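Local coordinates for DNA translocase coupling protein (Clostridium perfringens, PDB 6O1W) that probably binds DNA and ATP and acts as the coupling translocase that helps move plasmid DNA during conjugation, at residues Pro95-Trp100 against Ala340-Asp345; Asn127-Ile132 against Val294-Cys299; Gly141-Leu146 against Val232-Ala237; Ile310-Thr315 against Leu328-Ala333. All blocks are in the same frame, centred on the assembly; numbering follows the deposited sequence.

Interaction 1 of 4, residues Pro95-Trp100 against Ala340-Asp345; sequences PKYLPW and AFYFDD
Pro99 and Tyr342 form a single beta bridge, their CA atoms 4.8 Å apart, between two irregular segments whose directions differ by 53°. Beside it, Trp100, Phe341 and Phe343 form an aromatic cluster that ties the loop before strand 111-116 to the C-terminal end of strand 334-340 in the P-loop NTPase domain. Two backbone hydrogen bonds hold the bridge. Tyr342 N donates to Leu98 O, and Trp100 N donates to Tyr342 O at 2.9 Å. The six-membered ring of Trp100 turns an edge to the face of Phe341, a T-shaped pair with planes at 83°. Phe343 brings its own edge to a face of the five-membered ring. With CG opposite the backbone N (chi1 168°), the indole runs alongside Phe343, and Trp100 CD1 lies 3.7 Å from Phe343 CD2. The indole NE1 is hydrogen-bonded to Asp102 OD1. Trp151 of helix 142-155 meets both Trp100 and Phe343. Leu98 CD2 packs 3.6 Å from Phe341 CD1. Ala340 contacts ATP in another structure of this protein; none is bound here. Its O accepts at 2.7 Å from a water that also accepts from Leu98 N.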
loop_
_atom_site.group_PDB
_atom_site.type_symbol
_atom_site.label_atom_id
_atom_site.label_comp_id
_atom_site.label_asym_id
_atom_site.label_seq_id
_atom_site.Cartn_x
_atom_site.Cartn_y
_atom_site.Cartn_z
ATOM N N PRO A 95 -5.182 8.872 -12.124
ATOM C CA PRO A 95 -4.950 8.036 -13.306
ATOM C C PRO A 95 -5.320 6.577 -13.117
ATOM O O PRO A 95 -5.435 6.101 -11.987
ATOM C CB PRO A 95 -3.446 8.208 -13.572
ATOM C CG PRO A 95 -3.038 9.422 -12.820
ATOM C CD PRO A 95 -3.914 9.435 -11.618
ATOM N N LYS A 96 -5.511 5.864 -14.234
ATOM C CA LYS A 96 -5.837 4.428 -14.220
ATOM C C LYS A 96 -4.581 3.638 -14.632
ATOM O O LYS A 96 -4.572 2.403 -14.634
ATOM C CB LYS A 96 -7.026 4.126 -15.151
ATOM C CG LYS A 96 -8.324 4.793 -14.725
ATOM C CD LYS A 96 -9.523 4.168 -15.445
ATOM C CE LYS A 96 -10.837 4.630 -14.854
ATOM N NZ LYS A 96 -11.983 3.807 -15.325
ATOM N N TYR A 97 -3.528 4.387 -15.001
ATOM C CA TYR A 97 -2.212 3.901 -15.375
ATOM C C TYR A 97 -1.237 5.029 -15.151
ATOM O O TYR A 97 -1.463 6.150 -15.601
ATOM C CB TYR A 97 -2.164 3.433 -16.837
ATOM C CG TYR A 97 -0.816 2.889 -17.256
ATOM C CD1 TYR A 97 -0.259 1.779 -16.622
ATOM C CD2 TYR A 97 -0.107 3.464 -18.308
ATOM C CE1 TYR A 97 0.973 1.266 -17.015
ATOM C CE2 TYR A 97 1.119 2.950 -18.715
ATOM C CZ TYR A 97 1.661 1.859 -18.058
ATOM O OH TYR A 97 2.867 1.348 -18.472
ATOM N N LEU A 98 -0.152 4.733 -14.428
ATOM C CA LEU A 98 0.841 5.735 -14.079
ATOM C C LEU A 98 2.214 5.072 -14.117
ATOM O O LEU A 98 2.659 4.497 -13.114
ATOM C CB LEU A 98 0.501 6.292 -12.685
ATOM C CG LEU A 98 1.339 7.390 -12.122
ATOM C CD1 LEU A 98 1.078 8.707 -12.853
ATOM C CD2 LEU A 98 1.060 7.527 -10.649
ATOM N N PRO A 99 2.870 5.087 -15.301
ATOM C CA PRO A 99 4.194 4.456 -15.401
ATOM C C PRO A 99 5.222 5.162 -14.533
ATOM O O PRO A 99 5.169 6.378 -14.383
ATOM C CB PRO A 99 4.551 4.599 -16.892
ATOM C CG PRO A 99 3.714 5.737 -17.385
ATOM C CD PRO A 99 2.449 5.684 -16.593
ATOM N N TRP A 100 6.169 4.402 -13.980
ATOM C CA TRP A 100 7.266 4.972 -13.219
ATOM C C TRP A 100 8.143 5.795 -14.157
ATOM O O TRP A 100 8.264 5.470 -15.337
ATOM C CB TRP A 100 8.131 3.864 -12.581
ATOM C CG TRP A 100 9.432 4.390 -12.037
ATOM C CD1 TRP A 100 10.669 4.272 -12.607
ATOM C CD2 TRP A 100 9.587 5.280 -10.920
ATOM N NE1 TRP A 100 11.600 4.968 -11.867
ATOM C CE2 TRP A 100 10.959 5.607 -10.832
ATOM C CE3 TRP A 100 8.694 5.845 -9.993
ATOM C CZ2 TRP A 100 11.465 6.421 -9.818
ATOM C CZ3 TRP A 100 9.201 6.648 -8.988
ATOM C CH2 TRP A 100 10.565 6.963 -8.933
ATOM N N ALA A 340 -0.871 3.682 -7.809
ATOM C CA ALA A 340 0.523 3.313 -7.634
ATOM C C ALA A 340 1.241 3.330 -8.961
ATOM O O ALA A 340 0.652 2.981 -9.981
ATOM C CB ALA A 340 0.612 1.915 -7.032
ATOM N N PHE A 341 2.528 3.685 -8.940
ATOM C CA PHE A 341 3.395 3.648 -10.111
ATOM C C PHE A 341 3.531 2.218 -10.595
ATOM O O PHE A 341 3.639 1.291 -9.778
ATOM C CB PHE A 341 4.818 4.133 -9.771
ATOM C CG PHE A 341 4.944 5.591 -9.436
ATOM C CD1 PHE A 341 4.563 6.567 -10.347
ATOM C CD2 PHE A 341 5.498 5.995 -8.234
ATOM C CE1 PHE A 341 4.668 7.925 -10.029
ATOM C CE2 PHE A 341 5.639 7.354 -7.931
ATOM C CZ PHE A 341 5.229 8.309 -8.832
ATOM N N TYR A 342 3.538 2.034 -11.916
ATOM C CA TYR A 342 3.799 0.706 -12.442
ATOM C C TYR A 342 5.269 0.739 -12.800
ATOM O O TYR A 342 5.702 1.553 -13.627
ATOM C CB TYR A 342 2.897 0.302 -13.626
ATOM C CG TYR A 342 3.227 -1.094 -14.125
ATOM C CD1 TYR A 342 3.008 -2.215 -13.325
ATOM C CD2 TYR A 342 3.818 -1.288 -15.370
ATOM C CE1 TYR A 342 3.380 -3.492 -13.749
ATOM C CE2 TYR A 342 4.157 -2.563 -15.820
ATOM C CZ TYR A 342 3.951 -3.661 -15.001
ATOM O OH TYR A 342 4.305 -4.913 -15.446
ATOM N N PHE A 343 6.049 -0.017 -12.031
ATOM C CA PHE A 343 7.501 -0.126 -12.157
ATOM C C PHE A 343 7.722 -1.487 -12.757
ATOM O O PHE A 343 7.334 -2.494 -12.174
ATOM C CB PHE A 343 8.163 -0.002 -10.769
ATOM C CG PHE A 343 9.674 -0.100 -10.770
ATOM C CD1 PHE A 343 10.309 -1.333 -10.646
ATOM C CD2 PHE A 343 10.460 1.038 -10.883
ATOM C CE1 PHE A 343 11.698 -1.422 -10.644
ATOM C CE2 PHE A 343 11.848 0.945 -10.870
ATOM C CZ PHE A 343 12.460 -0.284 -10.786
ATOM N N ASP A 344 8.299 -1.517 -13.938
ATOM C CA ASP A 344 8.522 -2.738 -14.709
ATOM C C ASP A 344 10.008 -2.992 -14.707
ATOM O O ASP A 344 10.755 -2.168 -15.256
ATOM C CB ASP A 344 8.002 -2.496 -16.163
ATOM C CG ASP A 344 7.989 -3.704 -17.091
ATOM O OD1 ASP A 344 9.031 -4.367 -17.221
ATOM O OD2 ASP A 344 6.934 -3.975 -17.692
ATOM N N ASP A 345 10.459 -4.109 -14.088
ATOM C CA ASP A 345 11.885 -4.482 -14.029
ATOM C C ASP A 345 12.573 -4.449 -15.402
ATOM O O ASP A 345 13.694 -3.939 -15.512
ATOM C CB ASP A 345 12.062 -5.878 -13.413
ATOM C CG ASP A 345 11.696 -5.969 -11.951
ATOM O OD1 ASP A 345 11.648 -4.915 -11.285
ATOM O OD2 ASP A 345 11.465 -7.098 -11.467
HETATM O O HOH W 1 -0.406 2.561 -12.435
#

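Interaction 2 of 4, residues Asn127-Ile132 against Val294-Cys299; sequences NKSPHI and VPVRIC
The carbonyl O of Val294, whose side chain packs on His131, is held side-on by the guanidinium of Arg297. Arg297 NE donates to Val294 O at 2.8 Å, and Arg297 NH2 donates to the same atom at 3.1 Å. The oxygen lies within 2° of the guanidinium plane, so both bonds are set by one flat group. The third nitrogen, NH1, binds Val311 O at the end of helix 305-312. Between the segments, Val296 N donates to His131 O at 3.3 Å. This bond starts the parallel pairing of strands 132-135 and 296-299, neighbours in the mixed sheet of the P-loop NTPase domain. Ile132 and Val296 are bridged, and their side chains lie side by side on one face of that sheet, with Ile132 CG1 3.8 Å from Val296 CB. Ile124 of strand 121-125 touches both. The CG2 branch of Ile132, anti to the backbone N, reaches across to CD1 of Ile298 at 3.8 Å. CG1 of Val294 rests against the backbone carbons of His131 and Ile132. Pro130 CB lies over the centre of one face of the His131 ring, and ND1 accepts from Leu274 N. Ser129 CB meets Pro295 CG, 3.9 Å away.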
loop_
_atom_site.group_PDB
_atom_site.type_symbol
_atom_site.label_atom_id
_atom_site.label_comp_id
_atom_site.label_asym_id
_atom_site.label_seq_id
_atom_site.Cartn_x
_atom_site.Cartn_y
_atom_site.Cartn_z
ATOM N N ASN A 127 12.529 8.671 7.370
ATOM C CA ASN A 127 13.071 9.164 8.654
ATOM C C ASN A 127 11.944 9.393 9.699
ATOM O O ASN A 127 12.221 9.457 10.893
ATOM C CB ASN A 127 13.902 10.458 8.445
ATOM C CG ASN A 127 15.143 10.243 7.601
ATOM O OD1 ASN A 127 15.375 10.909 6.587
ATOM N ND2 ASN A 127 15.951 9.281 7.976
ATOM N N LYS A 128 10.682 9.492 9.249
ATOM C CA LYS A 128 9.502 9.726 10.104
ATOM C C LYS A 128 8.622 8.485 10.277
ATOM O O LYS A 128 8.150 8.220 11.382
ATOM C CB LYS A 128 8.682 10.895 9.546
ATOM C CG LYS A 128 9.436 12.226 9.661
ATOM C CD LYS A 128 8.852 13.330 8.809
ATOM C CE LYS A 128 9.580 14.632 9.077
ATOM N NZ LYS A 128 9.177 15.710 8.132
ATOM N N SER A 129 8.440 7.703 9.194
ATOM C CA SER A 129 7.601 6.493 9.172
ATOM C C SER A 129 8.489 5.429 8.505
ATOM O O SER A 129 8.602 5.381 7.286
ATOM C CB SER A 129 6.309 6.783 8.427
ATOM O OG SER A 129 6.603 7.237 7.118
ATOM N N PRO A 130 9.274 4.702 9.338
ATOM C CA PRO A 130 10.378 3.889 8.791
ATOM C C PRO A 130 10.046 2.564 8.117
ATOM O O PRO A 130 10.927 2.030 7.427
ATOM C CB PRO A 130 11.280 3.653 10.017
ATOM C CG PRO A 130 10.358 3.751 11.202
ATOM C CD PRO A 130 9.314 4.756 10.821
ATOM N N HIS A 131 8.838 2.010 8.335
ATOM C CA HIS A 131 8.483 0.713 7.762
ATOM C C HIS A 131 7.185 0.753 6.984
ATOM O O HIS A 131 6.281 1.534 7.302
ATOM C CB HIS A 131 8.479 -0.391 8.835
ATOM C CG HIS A 131 9.680 -0.343 9.724
ATOM N ND1 HIS A 131 10.965 -0.519 9.222
ATOM C CD2 HIS A 131 9.761 -0.073 11.047
ATOM C CE1 HIS A 131 11.777 -0.376 10.258
ATOM N NE2 HIS A 131 11.103 -0.103 11.377
ATOM N N ILE A 132 7.111 -0.071 5.947
ATOM C CA ILE A 132 5.985 -0.132 5.012
ATOM C C ILE A 132 5.485 -1.568 4.857
ATOM O O ILE A 132 6.280 -2.497 4.673
ATOM C CB ILE A 132 6.446 0.412 3.629
ATOM C CG1 ILE A 132 6.936 1.879 3.740
ATOM C CG2 ILE A 132 5.351 0.232 2.547
ATOM C CD1 ILE A 132 7.635 2.472 2.504
ATOM N N VAL A 294 4.705 -1.005 12.301
ATOM C CA VAL A 294 4.798 -0.750 10.851
ATOM C C VAL A 294 3.755 0.311 10.525
ATOM O O VAL A 294 2.605 -0.040 10.374
ATOM C CB VAL A 294 4.671 -2.034 9.981
ATOM C CG1 VAL A 294 4.775 -1.692 8.482
ATOM C CG2 VAL A 294 5.752 -3.044 10.383
ATOM N N PRO A 295 4.125 1.606 10.466
ATOM C CA PRO A 295 3.100 2.659 10.315
ATOM C C PRO A 295 2.497 2.859 8.929
ATOM O O PRO A 295 1.362 3.304 8.862
ATOM C CB PRO A 295 3.830 3.930 10.776
ATOM C CG PRO A 295 5.262 3.657 10.475
ATOM C CD PRO A 295 5.461 2.196 10.725
ATOM N N VAL A 296 3.254 2.610 7.839
ATOM C CA VAL A 296 2.722 2.823 6.497
ATOM C C VAL A 296 2.024 1.558 6.011
ATOM O O VAL A 296 2.631 0.486 6.019
ATOM C CB VAL A 296 3.809 3.269 5.477
ATOM C CG1 VAL A 296 3.202 3.456 4.097
ATOM C CG2 VAL A 296 4.531 4.541 5.928
ATOM N N ARG A 297 0.757 1.686 5.575
ATOM C CA ARG A 297 0.027 0.561 5.000
ATOM C C ARG A 297 -0.410 0.937 3.613
ATOM O O ARG A 297 -1.008 2.006 3.384
ATOM C CB ARG A 297 -1.212 0.159 5.817
ATOM C CG ARG A 297 -1.015 0.116 7.323
ATOM C CD ARG A 297 -0.236 -1.099 7.801
ATOM N NE ARG A 297 0.185 -0.891 9.185
ATOM C CZ ARG A 297 -0.633 -0.973 10.227
ATOM N NH1 ARG A 297 -1.910 -1.317 10.059
ATOM N NH2 ARG A 297 -0.192 -0.699 11.442
ATOM N N ILE A 298 -0.118 0.049 2.691
ATOM C CA ILE A 298 -0.538 0.152 1.310
ATOM C C ILE A 298 -1.398 -1.087 1.105
ATOM O O ILE A 298 -0.921 -2.198 1.310
ATOM C CB ILE A 298 0.637 0.316 0.311
ATOM C CG1 ILE A 298 1.365 1.659 0.559
ATOM C CG2 ILE A 298 0.101 0.288 -1.113
ATOM C CD1 ILE A 298 2.837 1.720 0.087
ATOM N N CYS A 299 -2.689 -0.893 0.798
ATOM C CA CYS A 299 -3.615 -2.010 0.661
ATOM C C CYS A 299 -4.372 -2.026 -0.660
ATOM O O CYS A 299 -4.977 -1.024 -1.047
ATOM C CB CYS A 299 -4.568 -2.056 1.848
ATOM S SG CYS A 299 -5.454 -3.629 2.020
#

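Interaction 3 of 4, residues Gly141-Leu146 against Val232-Ala237; sequences GKSVIL and VIDELA
Leu146, Asp234 and Val232 give up the most surface here, where helix 142-155 crosses the end of strand 229-233. Leu146 is the apolar part. Its CB approaches CG1 of Val232 at 4.2 Å, and its CD1 lies as far from the backbone O of Ile233. Both Leu146 and Val232 point their CB toward the opposite segment, and the leucine also touches Cys275 of the adjacent strand 272-278 and Ser134 of strand 132-135.

Asp234 is the polar part. It holds its carboxylate opposite the backbone N (chi1 -174°), which carries OD1 toward the start of the helix. There a chain of bonds links the two segments. Lys142 NZ donates to Ser143 OG at 2.9 Å. Ser143 OG gives its proton to a water at 2.8 Å, and that water donates to Asp234 OD1 at 2.7 Å. The water joins the two side chains. Lys142 NZ stays 5.3 Å from Asp234 OD1, not in direct contact. Arg147 and Lys166 lie near the carboxylate as long, weak ion pairs.

Glu235 follows and turns back to the chain. Its OE2 accepts from Ala237 N at 2.8 Å, a bond that caps the start of helix 237-240, while OE1 takes Gln279 N. Gly141, Lys142 and Ser143 belong to the P-loop (Walker A). Gly141, Lys142 and Val144 contact ATP in another structure of this protein, though none is bound here. Asp234 and Glu235, at the end of an apolar strand facing the P-loop, are consistent with the Walker B motif of P-loop NTPases.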
loop_
_atom_site.group_PDB
_atom_site.type_symbol
_atom_site.label_atom_id
_atom_site.label_comp_id
_atom_site.label_asym_id
_atom_site.label_seq_id
_atom_site.Cartn_x
_atom_site.Cartn_y
_atom_site.Cartn_z
ATOM N N GLY A 141 -0.228 -5.531 -8.018
ATOM C CA GLY A 141 0.822 -4.516 -8.091
ATOM C C GLY A 141 1.449 -4.266 -6.728
ATOM O O GLY A 141 2.327 -3.409 -6.592
ATOM N N LYS A 142 1.021 -5.036 -5.698
ATOM C CA LYS A 142 1.520 -4.930 -4.309
ATOM C C LYS A 142 3.065 -5.036 -4.272
ATOM O O LYS A 142 3.718 -4.296 -3.538
ATOM C CB LYS A 142 0.875 -6.032 -3.414
ATOM C CG LYS A 142 1.910 -6.889 -2.670
ATOM C CD LYS A 142 1.386 -8.155 -2.119
ATOM C CE LYS A 142 2.514 -9.128 -1.980
ATOM N NZ LYS A 142 2.880 -9.726 -3.306
ATOM N N SER A 143 3.619 -6.002 -5.037
ATOM C CA SER A 143 5.049 -6.296 -5.093
ATOM C C SER A 143 5.833 -5.295 -5.935
ATOM O O SER A 143 6.971 -4.970 -5.579
ATOM C CB SER A 143 5.276 -7.726 -5.570
ATOM O OG SER A 143 5.259 -8.578 -4.438
ATOM N N VAL A 144 5.211 -4.798 -7.025
ATOM C CA VAL A 144 5.733 -3.774 -7.940
ATOM C C VAL A 144 6.075 -2.475 -7.157
ATOM O O VAL A 144 7.152 -1.913 -7.357
ATOM C CB VAL A 144 4.747 -3.548 -9.126
ATOM C CG1 VAL A 144 4.943 -2.193 -9.788
ATOM C CG2 VAL A 144 4.866 -4.665 -10.159
ATOM N N ILE A 145 5.200 -2.066 -6.222
ATOM C CA ILE A 145 5.376 -0.888 -5.343
ATOM C C ILE A 145 6.659 -1.016 -4.544
ATOM O O ILE A 145 7.409 -0.058 -4.467
ATOM C CB ILE A 145 4.162 -0.705 -4.373
ATOM C CG1 ILE A 145 2.886 -0.331 -5.139
ATOM C CG2 ILE A 145 4.465 0.352 -3.280
ATOM C CD1 ILE A 145 1.614 -0.466 -4.299
ATOM N N LEU A 146 6.886 -2.185 -3.916
ATOM C CA LEU A 146 8.074 -2.447 -3.108
ATOM C C LEU A 146 9.362 -2.319 -3.918
ATOM O O LEU A 146 10.319 -1.771 -3.410
ATOM C CB LEU A 146 7.976 -3.854 -2.478
ATOM C CG LEU A 146 6.787 -4.073 -1.522
ATOM C CD1 LEU A 146 6.850 -5.445 -0.912
ATOM C CD2 LEU A 146 6.746 -3.004 -0.423
ATOM N N VAL A 232 13.844 -5.785 1.976
ATOM C CA VAL A 232 12.611 -6.041 1.240
ATOM C C VAL A 232 12.222 -7.472 1.485
ATOM O O VAL A 232 12.997 -8.373 1.184
ATOM C CB VAL A 232 12.734 -5.720 -0.278
ATOM C CG1 VAL A 232 11.376 -5.883 -0.992
ATOM C CG2 VAL A 232 13.288 -4.323 -0.504
ATOM N N ILE A 233 11.046 -7.679 2.061
ATOM C CA ILE A 233 10.548 -9.018 2.341
ATOM C C ILE A 233 9.405 -9.188 1.360
ATOM O O ILE A 233 8.359 -8.544 1.497
ATOM C CB ILE A 233 10.126 -9.131 3.842
ATOM C CG1 ILE A 233 11.358 -8.930 4.789
ATOM C CG2 ILE A 233 9.366 -10.430 4.122
ATOM C CD1 ILE A 233 11.017 -8.637 6.247
ATOM N N ASP A 234 9.621 -10.016 0.340
ATOM C CA ASP A 234 8.625 -10.273 -0.704
ATOM C C ASP A 234 7.336 -10.847 -0.139
ATOM O O ASP A 234 6.259 -10.451 -0.579
ATOM C CB ASP A 234 9.182 -11.211 -1.784
ATOM C CG ASP A 234 8.227 -11.373 -2.962
ATOM O OD1 ASP A 234 8.116 -10.416 -3.781
ATOM O OD2 ASP A 234 7.576 -12.440 -3.055
ATOM N N GLU A 235 7.432 -11.759 0.853
ATOM C CA GLU A 235 6.227 -12.347 1.409
ATOM C C GLU A 235 6.414 -12.603 2.873
ATOM O O GLU A 235 7.221 -13.469 3.246
ATOM C CB GLU A 235 5.809 -13.614 0.606
ATOM C CG GLU A 235 4.583 -14.355 1.147
ATOM C CD GLU A 235 3.393 -13.460 1.451
ATOM O OE1 GLU A 235 2.811 -12.888 0.496
ATOM O OE2 GLU A 235 3.075 -13.294 2.652
ATOM N N LEU A 236 5.677 -11.848 3.714
ATOM C CA LEU A 236 5.748 -11.966 5.176
ATOM C C LEU A 236 5.339 -13.362 5.673
ATOM O O LEU A 236 5.913 -13.823 6.659
ATOM C CB LEU A 236 4.910 -10.879 5.877
ATOM C CG LEU A 236 5.077 -10.673 7.406
ATOM C CD1 LEU A 236 6.514 -10.410 7.812
ATOM C CD2 LEU A 236 4.196 -9.564 7.894
ATOM N N ALA A 237 4.390 -14.043 4.982
ATOM C CA ALA A 237 3.946 -15.399 5.367
ATOM C C ALA A 237 5.102 -16.415 5.413
ATOM O O ALA A 237 5.073 -17.304 6.249
ATOM C CB ALA A 237 2.839 -15.895 4.446
HETATM O O HOH W 2 6.110 -10.993 -5.546
#

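Interaction 4 of 4, residues Ile310-Thr315 against Leu328-Ala333; sequences IVLSNT and LFKLGA
Lys330 and Leu312 make the main contact, where the C-terminal end of helix 305-312 packs on strand 326-331 in the mixed sheet of the P-loop NTPase domain. Lys330 NZ donates to Leu312 O at 2.8 Å, tilted from the carbonyl plane. The same oxygen accepts from Ser313 OG, also at 2.8 Å, and both donors come from the same face of that plane. The serine approaches nearly at right angles to the C=O bond, the lysine from further out along it. A positive ammonium here would probably be favoured by the negative end of the helix.

The lysine chain starts with CG opposite its backbone N (chi1 -180°), runs extended and bends only at its last torsion, which swings NZ onto the carbonyl. Its apolar part is used as well. CB of Lys330 lies 3.7 Å from CD2 of Leu312. The other branch of Leu312, CD1, meets CD1 of Leu328 at 3.7 Å, the two leucines crossing at about a right angle. Leu312 is therefore shared by two residues on the same face of the strand.

Further out, Ser313, the first residue past the helix, has positive phi. With OG between its backbone N and carbonyl carbon (chi1 65°), the hydroxyl turns back to Leu312 O. Backbone bonds join Lys330 to Arg297 and Leu328 to Cys299 of strand 296-299. Phe329 points its CB away from the helix and touches a bound glucose. Asn314 OD1 accepts from Lys316 N, while Asn314 ND2 binds Thr335 OG1 and donates at 3.2 Å to a water that Lys330 NZ also reaches weakly.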
loop_
_atom_site.group_PDB
_atom_site.type_symbol
_atom_site.label_atom_id
_atom_site.label_comp_id
_atom_site.label_asym_id
_atom_site.label_seq_id
_atom_site.Cartn_x
_atom_site.Cartn_y
_atom_site.Cartn_z
ATOM N N ILE A 310 -7.561 -6.524 8.944
ATOM C CA ILE A 310 -6.232 -6.989 9.366
ATOM C C ILE A 310 -5.155 -5.968 8.915
ATOM O O ILE A 310 -4.288 -5.607 9.712
ATOM C CB ILE A 310 -5.946 -8.426 8.854
ATOM C CG1 ILE A 310 -6.836 -9.457 9.589
ATOM C CG2 ILE A 310 -4.457 -8.775 9.031
ATOM C CD1 ILE A 310 -7.204 -10.720 8.779
ATOM N N VAL A 311 -5.252 -5.463 7.663
ATOM C CA VAL A 311 -4.271 -4.523 7.103
ATOM C C VAL A 311 -4.433 -3.094 7.636
ATOM O O VAL A 311 -3.460 -2.500 8.097
ATOM C CB VAL A 311 -4.290 -4.541 5.553
ATOM C CG1 VAL A 311 -3.316 -3.519 4.954
ATOM C CG2 VAL A 311 -3.997 -5.936 5.015
ATOM N N LEU A 312 -5.660 -2.542 7.533
ATOM C CA LEU A 312 -6.007 -1.141 7.778
ATOM C C LEU A 312 -6.758 -0.815 9.046
ATOM O O LEU A 312 -6.924 0.379 9.349
ATOM C CB LEU A 312 -6.901 -0.680 6.593
ATOM C CG LEU A 312 -6.300 -0.768 5.194
ATOM C CD1 LEU A 312 -7.365 -0.525 4.144
ATOM C CD2 LEU A 312 -5.114 0.214 5.011
ATOM N N SER A 313 -7.311 -1.842 9.723
ATOM C CA SER A 313 -8.214 -1.740 10.886
ATOM C C SER A 313 -9.492 -0.905 10.536
ATOM O O SER A 313 -10.083 -0.228 11.380
ATOM C CB SER A 313 -7.507 -1.306 12.170
ATOM O OG SER A 313 -6.978 0.001 12.104
ATOM N N ASN A 314 -9.931 -1.037 9.273
ATOM C CA ASN A 314 -11.192 -0.541 8.692
ATOM C C ASN A 314 -11.529 -1.483 7.503
ATOM O O ASN A 314 -10.686 -2.300 7.131
ATOM C CB ASN A 314 -11.145 0.950 8.307
ATOM C CG ASN A 314 -10.221 1.298 7.176
ATOM O OD1 ASN A 314 -10.270 0.713 6.101
ATOM N ND2 ASN A 314 -9.373 2.296 7.377
ATOM N N THR A 315 -12.725 -1.368 6.913
ATOM C CA THR A 315 -13.191 -2.250 5.843
ATOM C C THR A 315 -13.132 -1.591 4.450
ATOM O O THR A 315 -13.766 -2.098 3.521
ATOM C CB THR A 315 -14.656 -2.657 6.151
ATOM O OG1 THR A 315 -15.461 -1.480 6.052
ATOM C CG2 THR A 315 -14.829 -3.311 7.540
ATOM N N LEU A 328 -5.213 1.717 -1.502
ATOM C CA LEU A 328 -5.424 2.552 -0.324
ATOM C C LEU A 328 -4.077 2.768 0.394
ATOM O O LEU A 328 -3.284 1.842 0.573
ATOM C CB LEU A 328 -6.429 1.952 0.661
ATOM C CG LEU A 328 -7.869 1.813 0.125
ATOM C CD1 LEU A 328 -8.701 1.080 1.095
ATOM C CD2 LEU A 328 -8.485 3.168 -0.159
ATOM N N PHE A 329 -3.850 3.987 0.824
ATOM C CA PHE A 329 -2.682 4.391 1.597
ATOM C C PHE A 329 -3.193 4.803 2.974
ATOM O O PHE A 329 -4.060 5.669 3.080
ATOM C CB PHE A 329 -1.975 5.596 0.945
ATOM C CG PHE A 329 -0.753 6.094 1.693
ATOM C CD1 PHE A 329 0.493 5.514 1.490
ATOM C CD2 PHE A 329 -0.843 7.176 2.573
ATOM C CE1 PHE A 329 1.621 5.996 2.157
ATOM C CE2 PHE A 329 0.296 7.677 3.214
ATOM C CZ PHE A 329 1.517 7.070 3.021
ATOM N N LYS A 330 -2.608 4.234 4.014
ATOM C CA LYS A 330 -2.916 4.591 5.387
ATOM C C LYS A 330 -1.612 4.847 6.168
ATOM O O LYS A 330 -0.727 3.992 6.196
ATOM C CB LYS A 330 -3.787 3.516 6.059
ATOM C CG LYS A 330 -4.130 3.860 7.498
ATOM C CD LYS A 330 -5.155 2.959 8.118
ATOM C CE LYS A 330 -5.830 3.687 9.255
ATOM N NZ LYS A 330 -6.017 2.818 10.448
ATOM N N LEU A 331 -1.490 6.045 6.741
ATOM C CA LEU A 331 -0.401 6.491 7.625
ATOM C C LEU A 331 -1.074 7.315 8.697
ATOM O O LEU A 331 -1.548 8.415 8.432
ATOM C CB LEU A 331 0.691 7.313 6.907
ATOM C CG LEU A 331 1.852 7.844 7.802
ATOM C CD1 LEU A 331 2.454 6.779 8.658
ATOM C CD2 LEU A 331 2.943 8.439 6.967
ATOM N N GLY A 332 -1.142 6.765 9.888
ATOM C CA GLY A 332 -1.853 7.402 10.982
ATOM C C GLY A 332 -3.325 7.045 10.887
ATOM O O GLY A 332 -3.670 5.922 10.495
ATOM N N ALA A 333 -4.208 7.999 11.201
ATOM C CA ALA A 333 -5.643 7.727 11.212
ATOM C C ALA A 333 -6.380 7.901 9.862
ATOM O O ALA A 333 -7.546 7.518 9.788
ATOM C CB ALA A 333 -6.308 8.559 12.283
HETATM O O HOH W 3 -9.348 3.731 10.200
#

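In the fold
The four contacts lie on or beside one mixed sheet in the P-loop NTPase domain. Interaction 1 spans the others along the chain, and interaction 3 lies within the span of interaction 2. Interaction 4 follows both. Interactions 2 and 4 are close, with centres 11 Å apart, because strands 296-299 and 326-331 are neighbours and helix 305-312 leads on from the first. Interactions 2 and 3, 13 Å apart, meet where Ile298 packs on Ile145. Interactions 1 and 3 have centres 16 Å apart and touch through Val144 and Ile145 of helix 142-155. The segment 340-345 therefore lies against the P-loop helix, consistent with Ala340, Gly141, Lys142 and Val144 all contacting ATP in another structure of this protein.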